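Local coordinates for cellulose 1,4-beta-cellobiosidase (Thermobifida fusca, PDB 4JJJ), which probably hydrolyses cellulose, releasing cellobiose from its chains, with this chain forming the catalytic family 48 glycoside hydrolase domain, at residues T354-D357 against R358-F362; D226-A229 against V230-M233; N421-R424 against V425-Y429; L392-Y396 against G397-D401. The protein carries 1 engineered substitution. All coordinates share one frame; numbering follows the deposited sequence. Where two conformers were deposited one is given.

How the contacts relate
All four contacts lie in the family 48 glycoside hydrolase domain, an (alpha/alpha)6 fold, and follow one another in the chain as contact 2 (helix 223-242), contact 1 (helix 348-365), contact 4 (hairpin of strands 394-395 and 398-401) and contact 3 (helix 416-432). Contacts 2 and 3 have centres about 13 Å apart and meet directly through Gln-231 NE2 and Gln-427 OE1, at 2.8 Å. Contact 1 touches contact 3 where Phe-356 packs on Leu-428, and contact 4 where Tyr-396 OH reaches Glu-361 OE1. Contacts 2 and 4 are the farthest apart, centres about 28 Å. The set therefore runs from helices near the predicted catalytic residues out to a zinc site and the hairpin beside it.

Contact 1: T354-D357 against R358-F362; sequences TSFD and RQLEF. With ZN (zinc ion), chain T.
Thr-354 O accepts the N-H of Arg-358 at 2.9 Å, the first of four consecutive i to i+4 backbone bonds; Ser-355 to Gln-359, Phe-356 to Leu-360 and Asp-357 to Glu-361 follow, making the segments successive turns of helix 348-365. The second step is repeated by side chains. Gln-359 NE2 donates to Ser-355 OG at 2.8 Å, nearly straight (167°), with the hydroxyl oxygen in the amide plane. The chain gets there with CG beside the backbone N (chi1 -72°) and extended beyond it. Ser-355 OG also bonds the carbonyl of Tyr-295, while Gln-359 OE1 takes the N-H of Asn-328, so both ends of the buried amide are gripped. A leucine in place of Gln-359 would probably cost Ser-355 OG its amide donor and leave the Asn-328 N-H without this acceptor. On another side of the helix, Leu-360 CD1 lies over a face of the Phe-356 ring, 4.2 Å from its centroid, a CH-pi contact. Asp-357, in the conformer given, and Glu-361 turn their carboxylates 79° apart; OD1 of the former and OE2 of the latter each bind zinc at 2.0 Å. Water 2 is a further ligand, and water 1 joins Asp-357 OD2 to Arg-358 NE from the guanidinium edge. Tyr-396 and Trp-478 hold Glu-361 OE1. Two carboxylates four residues apart on one helix, closing on one metal, form an i, i+4 zinc site.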
loop_
_atom_site.group_PDB
_atom_site.type_symbol
_atom_site.label_atom_id
_atom_site.label_comp_id
_atom_site.label_asym_id
_atom_site.label_seq_id
_atom_site.Cartn_x
_atom_site.Cartn_y
_atom_site.Cartn_z
ATOM N N THR A 354 21.185 0.448 6.273
ATOM C CA THR A 354 21.439 1.111 4.968
ATOM C C THR A 354 20.150 1.752 4.449
ATOM O O THR A 354 20.176 2.888 4.035
ATOM C CB THR A 354 21.988 0.105 3.985
ATOM O OG1 THR A 354 23.180 -0.465 4.517
ATOM C CG2 THR A 354 22.268 0.734 2.690
ATOM N N SER A 355 19.085 1.019 4.546
ATOM C CA SER A 355 17.748 1.551 4.114
ATOM C C SER A 355 17.281 2.785 4.911
ATOM O O SER A 355 16.723 3.710 4.336
ATOM C CB SER A 355 16.657 0.459 4.164
ATOM O OG SER A 355 15.432 0.892 3.580
ATOM N N PHE A 356 17.474 2.769 6.241
ATOM C CA PHE A 356 17.127 3.906 7.083
ATOM C C PHE A 356 17.762 5.183 6.513
ATOM O O PHE A 356 17.107 6.221 6.297
ATOM C CB PHE A 356 17.518 3.611 8.506
ATOM C CG PHE A 356 17.292 4.720 9.501
ATOM C CD1 PHE A 356 16.106 5.409 9.551
ATOM C CD2 PHE A 356 18.239 5.054 10.457
ATOM C CE1 PHE A 356 15.871 6.405 10.480
ATOM C CE2 PHE A 356 18.030 6.017 11.406
ATOM C CZ PHE A 356 16.839 6.712 11.425
ATOM N N ASP A 357 19.073 5.128 6.335
ATOM C CA ASP A 357 19.829 6.234 5.754
ATOM C C ASP A 357 19.350 6.586 4.335
ATOM O O ASP A 357 19.056 7.776 4.055
ATOM C CB ASP A 357 21.312 5.871 5.718
ATOM C CG ASP A 357 22.158 6.832 4.910
ATOM O OD1 ASP A 357 22.081 8.016 5.260
ATOM O OD2 ASP A 357 22.801 6.365 3.893
ATOM N N ARG A 358 19.262 5.578 3.470
ATOM C CA ARG A 358 18.907 5.796 2.095
ATOM C C ARG A 358 17.475 6.438 1.945
ATOM O O ARG A 358 17.252 7.353 1.146
ATOM C CB ARG A 358 18.921 4.523 1.286
ATOM C CG ARG A 358 18.904 4.735 -0.223
ATOM C CD ARG A 358 20.178 5.312 -0.776
ATOM N NE ARG A 358 21.388 4.541 -0.573
ATOM C CZ ARG A 358 21.763 3.562 -1.424
ATOM N NH1 ARG A 358 21.036 3.179 -2.436
ATOM N NH2 ARG A 358 22.901 2.942 -1.247
ATOM N N GLN A 359 16.552 5.971 2.792
ATOM C CA GLN A 359 15.188 6.502 2.717
ATOM C C GLN A 359 15.194 7.973 3.113
ATOM O O GLN A 359 14.519 8.785 2.461
ATOM C CB GLN A 359 14.268 5.723 3.642
ATOM C CG GLN A 359 13.937 4.303 3.171
ATOM C CD GLN A 359 12.867 3.647 4.021
ATOM O OE1 GLN A 359 11.900 4.257 4.478
ATOM N NE2 GLN A 359 13.142 2.397 4.346
ATOM N N LEU A 360 15.935 8.396 4.153
ATOM C CA LEU A 360 15.971 9.781 4.487
ATOM C C LEU A 360 16.617 10.613 3.400
ATOM O O LEU A 360 16.113 11.752 3.152
ATOM C CB LEU A 360 16.708 9.999 5.821
ATOM C CG LEU A 360 15.845 9.581 7.051
ATOM C CD1 LEU A 360 16.802 9.330 8.243
ATOM C CD2 LEU A 360 14.820 10.671 7.315
ATOM N N GLU A 361 17.667 10.149 2.762
ATOM C CA GLU A 361 18.267 10.912 1.627
ATOM C C GLU A 361 17.282 11.055 0.459
ATOM O O GLU A 361 17.121 12.148 -0.032
ATOM C CB GLU A 361 19.476 10.180 1.120
ATOM C CG GLU A 361 20.633 10.244 2.058
ATOM C CD GLU A 361 21.938 9.762 1.423
ATOM O OE1 GLU A 361 22.084 9.733 0.206
ATOM O OE2 GLU A 361 22.883 9.310 2.157
ATOM N N PHE A 362 16.573 9.964 0.156
ATOM C CA PHE A 362 15.544 9.954 -0.904
ATOM C C PHE A 362 14.436 10.957 -0.669
ATOM O O PHE A 362 14.123 11.762 -1.527
ATOM C CB PHE A 362 14.944 8.539 -0.946
ATOM C CG PHE A 362 13.898 8.264 -1.948
ATOM C CD1 PHE A 362 14.163 8.220 -3.288
ATOM C CD2 PHE A 362 12.641 7.798 -1.529
ATOM C CE1 PHE A 362 13.204 7.824 -4.204
ATOM C CE2 PHE A 362 11.701 7.407 -2.474
ATOM C CZ PHE A 362 11.957 7.407 -3.792
HETATM ZN ZN ZN T . 23.197 9.217 4.111
HETATM O O HOH W 1 22.543 6.207 1.460
HETATM O O HOH W 2 25.202 8.797 4.267
#

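Contact 2: D226-A229 against V230-M233; sequences DARA and VQVM
Arg-228 and Gln-231 stand one turn apart on helix 223-242, whose N-terminal end carries the engineered Asn-224 at the position of the predicted nucleophile. Their side chains cross at an angle, the guanidinium and amide planes 33° apart, and the closest approach is Arg-228 CG to Gln-231 OE1 at 4.0 Å. Water 3 links the polar ends: it donates to Gln-231 OE1 at 2.8 Å and takes a weak bond from Arg-228 NE at 3.3 Å. Arg-228 reaches it with CG opposite the backbone nitrogen (chi1 -171°) and a bend at chi3 (-62°). Its NH1 is held by Ser-54 OG, and the Arg-228 guanidinium makes a cation-pi contact with Trp-420 of the glycan pocket. Gln-231 gives its NE2 to Gln-427 and also receives Asn-328 ND2 at OE1, so this amide ties together three parts of the (alpha/alpha)6 fold. The backbone here is regular helix, with Gln-231 N bonded to Ala-227 O at 3.0 Å and Val-232 N to Arg-228 O at 2.9 Å. Val-232 CG2 packs closely on the same Arg-228 O, at 3.2 Å. Val-230 CG2 sits 3.6 Å from Asp-226 O, and Met-233 CG passes Ala-229 O at 3.5 Å. Farther out, Val-232 packs on helix 50-67, Val-230 on helix 329-337, and the bent chain of Met-233 on helices 250-263 and 71-83.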
loop_
_atom_site.group_PDB
_atom_site.type_symbol
_atom_site.label_atom_id
_atom_site.label_comp_id
_atom_site.label_asym_id
_atom_site.label_seq_id
_atom_site.Cartn_x
_atom_site.Cartn_y
_atom_site.Cartn_z
ATOM N N ASP A 226 3.214 -3.745 5.082
ATOM C CA ASP A 226 4.030 -4.578 5.970
ATOM C C ASP A 226 4.978 -3.676 6.777
ATOM O O ASP A 226 5.152 -3.932 7.941
ATOM C CB ASP A 226 4.792 -5.693 5.184
ATOM C CG ASP A 226 3.927 -6.823 4.794
ATOM O OD1 ASP A 226 2.755 -6.636 4.467
ATOM O OD2 ASP A 226 4.424 -7.931 4.665
ATOM N N ALA A 227 5.427 -2.568 6.232
ATOM C CA ALA A 227 6.292 -1.657 6.989
ATOM C C ALA A 227 5.459 -1.019 8.083
ATOM O O ALA A 227 5.914 -0.784 9.206
ATOM C CB ALA A 227 6.901 -0.572 6.077
ATOM N N ARG A 228 4.216 -0.611 7.779
ATOM C CA ARG A 228 3.341 -0.064 8.843
ATOM C C ARG A 228 3.145 -1.078 9.992
ATOM O O ARG A 228 3.121 -0.705 11.118
ATOM C CB ARG A 228 1.967 0.271 8.264
ATOM C CG ARG A 228 1.071 1.027 9.193
ATOM C CD ARG A 228 -0.258 1.415 8.598
ATOM N NE ARG A 228 -0.132 2.330 7.407
ATOM C CZ ARG A 228 -0.352 1.952 6.131
ATOM N NH1 ARG A 228 -0.686 0.728 5.791
ATOM N NH2 ARG A 228 -0.274 2.855 5.201
ATOM N N ALA A 229 2.939 -2.347 9.724
ATOM C CA ALA A 229 2.790 -3.404 10.732
ATOM C C ALA A 229 4.042 -3.457 11.645
ATOM O O ALA A 229 3.947 -3.530 12.856
ATOM C CB ALA A 229 2.570 -4.694 10.062
ATOM N N VAL A 230 5.233 -3.319 11.091
ATOM C CA VAL A 230 6.442 -3.205 11.873
ATOM C C VAL A 230 6.478 -1.942 12.704
ATOM O O VAL A 230 6.743 -2.006 13.880
ATOM C CB VAL A 230 7.712 -3.232 10.962
ATOM C CG1 VAL A 230 9.019 -2.947 11.767
ATOM C CG2 VAL A 230 7.823 -4.567 10.204
ATOM N N GLN A 231 6.142 -0.804 12.149
ATOM C CA GLN A 231 6.040 0.411 12.864
ATOM C C GLN A 231 5.069 0.324 14.062
ATOM O O GLN A 231 5.366 0.798 15.144
ATOM C CB GLN A 231 5.544 1.509 11.883
ATOM C CG GLN A 231 5.225 2.798 12.487
ATOM C CD GLN A 231 4.487 3.730 11.547
ATOM O OE1 GLN A 231 4.119 3.332 10.464
ATOM N NE2 GLN A 231 4.315 5.012 11.956
ATOM N N VAL A 232 3.946 -0.333 13.857
ATOM C CA VAL A 232 2.952 -0.524 14.953
ATOM C C VAL A 232 3.598 -1.284 16.108
ATOM O O VAL A 232 3.463 -0.906 17.289
ATOM C CB VAL A 232 1.677 -1.272 14.488
ATOM C CG1 VAL A 232 0.862 -1.708 15.697
ATOM C CG2 VAL A 232 0.958 -0.397 13.510
ATOM N N MET A 233 4.425 -2.295 15.772
ATOM C CA MET A 233 4.998 -3.110 16.807
ATOM C C MET A 233 6.123 -2.379 17.501
ATOM O O MET A 233 6.396 -2.647 18.691
ATOM C CB MET A 233 5.397 -4.449 16.243
ATOM C CG MET A 233 4.249 -5.307 15.839
ATOM S SD MET A 233 2.921 -5.480 17.095
ATOM C CE MET A 233 3.825 -5.987 18.388
HETATM O O HOH W 3 2.223 4.225 8.620
#

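Contact 3: N421-R424 against V425-Y429; sequences NMER and VAQLY
Gln-427 climbs back along its helix over Glu-423. Its CB is 3.5 Å from Glu-423 O, and CG comes closer, to 3.2 Å from that same oxygen, which already accepts the backbone N-H of Gln-427. With CG beside the backbone N (chi1 -76°) and the chain extended, CD passes on and the amide arrives next to the Glu-423 carboxylate, the two planes 56° apart. NE2 stands 3.6 Å from Glu-423 OE2, while OE1 accepts from Trp-235 NE1. Glu-423 OE2 has its charge partner elsewhere, in Lys-507 of helix 499-516. All this belongs to helix 416-432 of the (alpha/alpha)6 fold, which also borders the predicted active site: Arg-424, extended from CG to NE, gives NH1 to the carbonyls of Gln-327 and Gly-325 and makes a weak bond through NH2 to OD1 of the engineered Asn-224, at the position predicted to be the nucleophile. Another side of the helix carries Val-425. There the sulfur of Met-422, in the conformer given, lies 3.9 Å from Val-425 CB and approaches CG1, while CG2, the branch beside the backbone N, takes up position 3.6 Å from Asn-421 OD1. Leu-428 N, one turn on from Arg-424, bonds Arg-424 O at 3.0 Å. Val-425 packs on Leu-363 of helix 348-365 and Ala-437 of helix 435-450, and Leu-428 on Val-329 and Tyr-333.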
loop_
_atom_site.group_PDB
_atom_site.type_symbol
_atom_site.label_atom_id
_atom_site.label_comp_id
_atom_site.label_asym_id
_atom_site.label_seq_id
_atom_site.Cartn_x
_atom_site.Cartn_y
_atom_site.Cartn_z
ATOM N N ASN A 421 3.601 9.393 4.687
ATOM C CA ASN A 421 5.059 9.438 4.848
ATOM C C ASN A 421 5.481 10.374 5.963
ATOM O O ASN A 421 6.225 9.986 6.900
ATOM C CB ASN A 421 5.707 9.817 3.546
ATOM C CG ASN A 421 7.112 10.290 3.743
ATOM O OD1 ASN A 421 7.862 9.637 4.377
ATOM N ND2 ASN A 421 7.507 11.306 2.961
ATOM N N MET A 422 4.941 11.564 5.951
ATOM C CA MET A 422 5.384 12.604 6.850
ATOM C C MET A 422 5.121 12.255 8.279
ATOM O O MET A 422 5.923 12.588 9.129
ATOM C CB MET A 422 4.879 14.021 6.545
ATOM C CG MET A 422 5.799 15.137 7.030
ATOM S SD MET A 422 7.521 15.074 6.495
ATOM C CE MET A 422 7.371 15.032 4.710
ATOM N N GLU A 423 3.983 11.613 8.538
ATOM C CA GLU A 423 3.690 11.175 9.960
ATOM C C GLU A 423 4.807 10.257 10.510
ATOM O O GLU A 423 5.191 10.399 11.665
ATOM C CB GLU A 423 2.378 10.438 10.066
ATOM C CG GLU A 423 1.907 10.301 11.510
ATOM C CD GLU A 423 0.657 9.496 11.649
ATOM O OE1 GLU A 423 -0.305 9.801 10.910
ATOM O OE2 GLU A 423 0.682 8.629 12.509
ATOM N N ARG A 424 5.362 9.432 9.631
ATOM C CA ARG A 424 6.375 8.516 10.078
ATOM C C ARG A 424 7.697 9.316 10.336
ATOM O O ARG A 424 8.410 9.031 11.293
ATOM C CB ARG A 424 6.632 7.453 9.034
ATOM C CG ARG A 424 5.403 6.572 8.696
ATOM C CD ARG A 424 5.519 6.070 7.282
ATOM N NE ARG A 424 4.313 5.366 6.912
ATOM C CZ ARG A 424 3.864 5.163 5.669
ATOM N NH1 ARG A 424 4.572 5.570 4.679
ATOM N NH2 ARG A 424 2.637 4.618 5.485
ATOM N N VAL A 425 7.956 10.301 9.458
ATOM C CA VAL A 425 9.104 11.215 9.651
ATOM C C VAL A 425 8.938 11.979 10.964
ATOM O O VAL A 425 9.915 12.134 11.711
ATOM C CB VAL A 425 9.244 12.164 8.429
ATOM C CG1 VAL A 425 10.415 13.129 8.626
ATOM C CG2 VAL A 425 9.425 11.310 7.166
ATOM N N ALA A 426 7.725 12.499 11.240
ATOM C CA ALA A 426 7.468 13.180 12.473
ATOM C C ALA A 426 7.608 12.277 13.654
ATOM O O ALA A 426 8.057 12.740 14.749
ATOM C CB ALA A 426 6.098 13.864 12.414
ATOM N N GLN A 427 7.151 11.031 13.524
ATOM C CA GLN A 427 7.278 10.100 14.630
ATOM C C GLN A 427 8.801 9.851 14.938
ATOM O O GLN A 427 9.183 9.851 16.104
ATOM C CB GLN A 427 6.631 8.788 14.376
ATOM C CG GLN A 427 5.102 8.789 14.476
ATOM C CD GLN A 427 4.538 7.362 14.447
ATOM O OE1 GLN A 427 5.184 6.366 14.232
ATOM N NE2 GLN A 427 3.262 7.327 14.623
ATOM N N LEU A 428 9.607 9.652 13.917
ATOM C CA LEU A 428 11.046 9.526 14.134
ATOM C C LEU A 428 11.592 10.720 14.869
ATOM O O LEU A 428 12.394 10.577 15.840
ATOM C CB LEU A 428 11.748 9.309 12.798
ATOM C CG LEU A 428 13.243 9.243 12.890
ATOM C CD1 LEU A 428 13.624 7.918 13.629
ATOM C CD2 LEU A 428 13.857 9.288 11.481
ATOM N N TYR A 429 11.251 11.912 14.377
ATOM C CA TYR A 429 11.702 13.152 14.979
ATOM C C TYR A 429 11.287 13.238 16.457
ATOM O O TYR A 429 12.089 13.504 17.318
ATOM C CB TYR A 429 11.121 14.333 14.184
ATOM C CG TYR A 429 11.476 15.670 14.696
ATOM C CD1 TYR A 429 12.792 16.059 14.931
ATOM C CD2 TYR A 429 10.482 16.538 15.009
ATOM C CE1 TYR A 429 13.060 17.298 15.460
ATOM C CE2 TYR A 429 10.729 17.799 15.536
ATOM C CZ TYR A 429 12.025 18.173 15.763
ATOM O OH TYR A 429 12.279 19.497 16.231
#

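Contact 4: L392-Y396 against G397-D401; sequences LSQFY and GMYYD
The amide of Gln-394 and the ring of Tyr-399 run alongside each other with planes just 10° apart, NE2 coming obliquely to within 3.3 Å of CE1. The Phe-395 ring has Met-398 CE at one edge, 4.4 Å from CD2, and over one face Tyr-396 CD2, 3.5 Å above the plane. Leu-392 CD1 lies at the edge of the Tyr-400 ring, while Leu-392 CD2 meets Tyr-399 CB at 3.7 Å. These groups flank a beta hairpin with a two-residue loop, Tyr-396 and Gly-397, closed by a type I' turn from Phe-395 to Met-398. Phe-395 and Met-398 form its hydrogen-bonded pair, each N giving to the other's O at 2.9 Å, and Tyr-400 N reaches Ser-393 O nearly straight (172°). Gly-397 sits in the turn at phi 81°, where a CB would run into Tyr-396 O. Gln-394 NE2 adds a weak bond to Gly-397 O, though its stronger partner is Asn-277 OD1. Replacing Gln-394 with alanine would probably leave Asn-277 OD1 without this donor and strip a neighbour from the Tyr-399 ring. On its other side strand 398-401 pairs with strand 376-378, making the hairpin the end of a four-stranded antiparallel sheet, and Phe-395 packs against Trp-365, Phe-362 and Trp-478.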
loop_
_atom_site.group_PDB
_atom_site.type_symbol
_atom_site.label_atom_id
_atom_site.label_comp_id
_atom_site.label_asym_id
_atom_site.label_seq_id
_atom_site.Cartn_x
_atom_site.Cartn_y
_atom_site.Cartn_z
ATOM N N LEU A 392 17.264 13.822 -17.367
ATOM C CA LEU A 392 16.401 13.491 -16.223
ATOM C C LEU A 392 17.239 13.311 -14.972
ATOM O O LEU A 392 18.273 12.610 -14.969
ATOM C CB LEU A 392 15.626 12.241 -16.504
ATOM C CG LEU A 392 14.572 11.781 -15.419
ATOM C CD1 LEU A 392 13.525 12.816 -15.232
ATOM C CD2 LEU A 392 14.077 10.415 -15.875
ATOM N N SER A 393 16.698 13.869 -13.877
ATOM C CA SER A 393 17.307 13.760 -12.554
ATOM C C SER A 393 17.560 12.320 -12.099
ATOM O O SER A 393 16.777 11.404 -12.353
ATOM C CB SER A 393 16.398 14.463 -11.509
ATOM O OG SER A 393 17.060 14.637 -10.295
ATOM N N GLN A 394 18.594 12.117 -11.280
ATOM C CA GLN A 394 18.916 10.793 -10.764
ATOM C C GLN A 394 19.129 10.788 -9.245
ATOM O O GLN A 394 19.483 11.824 -8.627
ATOM C CB GLN A 394 20.115 10.221 -11.445
ATOM C CG GLN A 394 19.847 9.880 -12.895
ATOM C CD GLN A 394 21.057 9.247 -13.534
ATOM O OE1 GLN A 394 21.994 9.967 -13.824
ATOM N NE2 GLN A 394 21.081 7.958 -13.696
ATOM N N PHE A 395 18.948 9.622 -8.682
ATOM C CA PHE A 395 19.201 9.367 -7.241
ATOM C C PHE A 395 19.854 7.974 -7.262
ATOM O O PHE A 395 19.218 6.958 -7.539
ATOM C CB PHE A 395 17.901 9.372 -6.461
ATOM C CG PHE A 395 18.080 9.017 -5.015
ATOM C CD1 PHE A 395 18.418 9.934 -4.130
ATOM C CD2 PHE A 395 17.796 7.748 -4.550
ATOM C CE1 PHE A 395 18.553 9.636 -2.755
ATOM C CE2 PHE A 395 17.962 7.352 -3.249
ATOM C CZ PHE A 395 18.329 8.348 -2.324
ATOM N N TYR A 396 21.138 7.895 -6.889
ATOM C CA TYR A 396 21.878 6.661 -6.861
ATOM C C TYR A 396 21.739 5.884 -8.171
ATOM O O TYR A 396 21.542 4.661 -8.188
ATOM C CB TYR A 396 21.575 5.837 -5.590
ATOM C CG TYR A 396 22.093 6.370 -4.302
ATOM C CD1 TYR A 396 23.232 5.843 -3.779
ATOM C CD2 TYR A 396 21.499 7.415 -3.631
ATOM C CE1 TYR A 396 23.759 6.362 -2.629
ATOM C CE2 TYR A 396 22.002 7.942 -2.494
ATOM C CZ TYR A 396 23.165 7.430 -2.013
ATOM O OH TYR A 396 23.632 7.902 -0.793
ATOM N N GLY A 397 21.754 6.626 -9.240
ATOM C CA GLY A 397 21.671 6.024 -10.588
ATOM C C GLY A 397 20.270 5.635 -11.070
ATOM O O GLY A 397 20.133 5.142 -12.205
ATOM N N MET A 398 19.295 5.739 -10.202
ATOM C CA MET A 398 17.888 5.605 -10.570
ATOM C C MET A 398 17.326 6.913 -11.076
ATOM O O MET A 398 17.920 7.994 -10.860
ATOM C CB MET A 398 17.107 5.039 -9.345
ATOM C CG MET A 398 17.530 3.703 -8.970
ATOM S SD MET A 398 16.272 2.889 -7.907
ATOM C CE MET A 398 16.409 4.016 -6.509
ATOM N N TYR A 399 16.192 6.818 -11.793
ATOM C CA TYR A 399 15.666 7.935 -12.474
ATOM C C TYR A 399 14.475 8.530 -11.819
ATOM O O TYR A 399 13.522 7.779 -11.534
ATOM C CB TYR A 399 15.301 7.529 -13.914
ATOM C CG TYR A 399 16.571 7.110 -14.684
ATOM C CD1 TYR A 399 17.408 8.063 -15.160
ATOM C CD2 TYR A 399 16.890 5.783 -14.806
ATOM C CE1 TYR A 399 18.599 7.693 -15.797
ATOM C CE2 TYR A 399 18.066 5.411 -15.439
ATOM C CZ TYR A 399 18.879 6.392 -15.932
ATOM O OH TYR A 399 20.107 6.068 -16.548
ATOM N N TYR A 400 14.415 9.850 -11.678
ATOM C CA TYR A 400 13.255 10.531 -11.083
ATOM C C TYR A 400 11.976 10.227 -11.831
ATOM O O TYR A 400 11.908 10.334 -13.047
ATOM C CB TYR A 400 13.483 12.059 -11.044
ATOM C CG TYR A 400 12.238 12.797 -10.640
ATOM C CD1 TYR A 400 11.738 12.654 -9.355
ATOM C CD2 TYR A 400 11.559 13.616 -11.485
ATOM C CE1 TYR A 400 10.575 13.250 -8.948
ATOM C CE2 TYR A 400 10.448 14.291 -11.111
ATOM C CZ TYR A 400 9.867 14.105 -9.824
ATOM O OH TYR A 400 8.704 14.742 -9.401
ATOM N N ASP A 401 10.932 9.821 -11.121
ATOM C CA ASP A 401 9.626 9.518 -11.670
ATOM C C ASP A 401 8.577 10.288 -10.847
ATOM O O ASP A 401 8.383 10.062 -9.677
ATOM C CB ASP A 401 9.262 8.033 -11.700
ATOM C CG ASP A 401 8.115 7.706 -12.634
ATOM O OD1 ASP A 401 7.277 8.602 -12.874
ATOM O OD2 ASP A 401 8.122 6.537 -13.136
#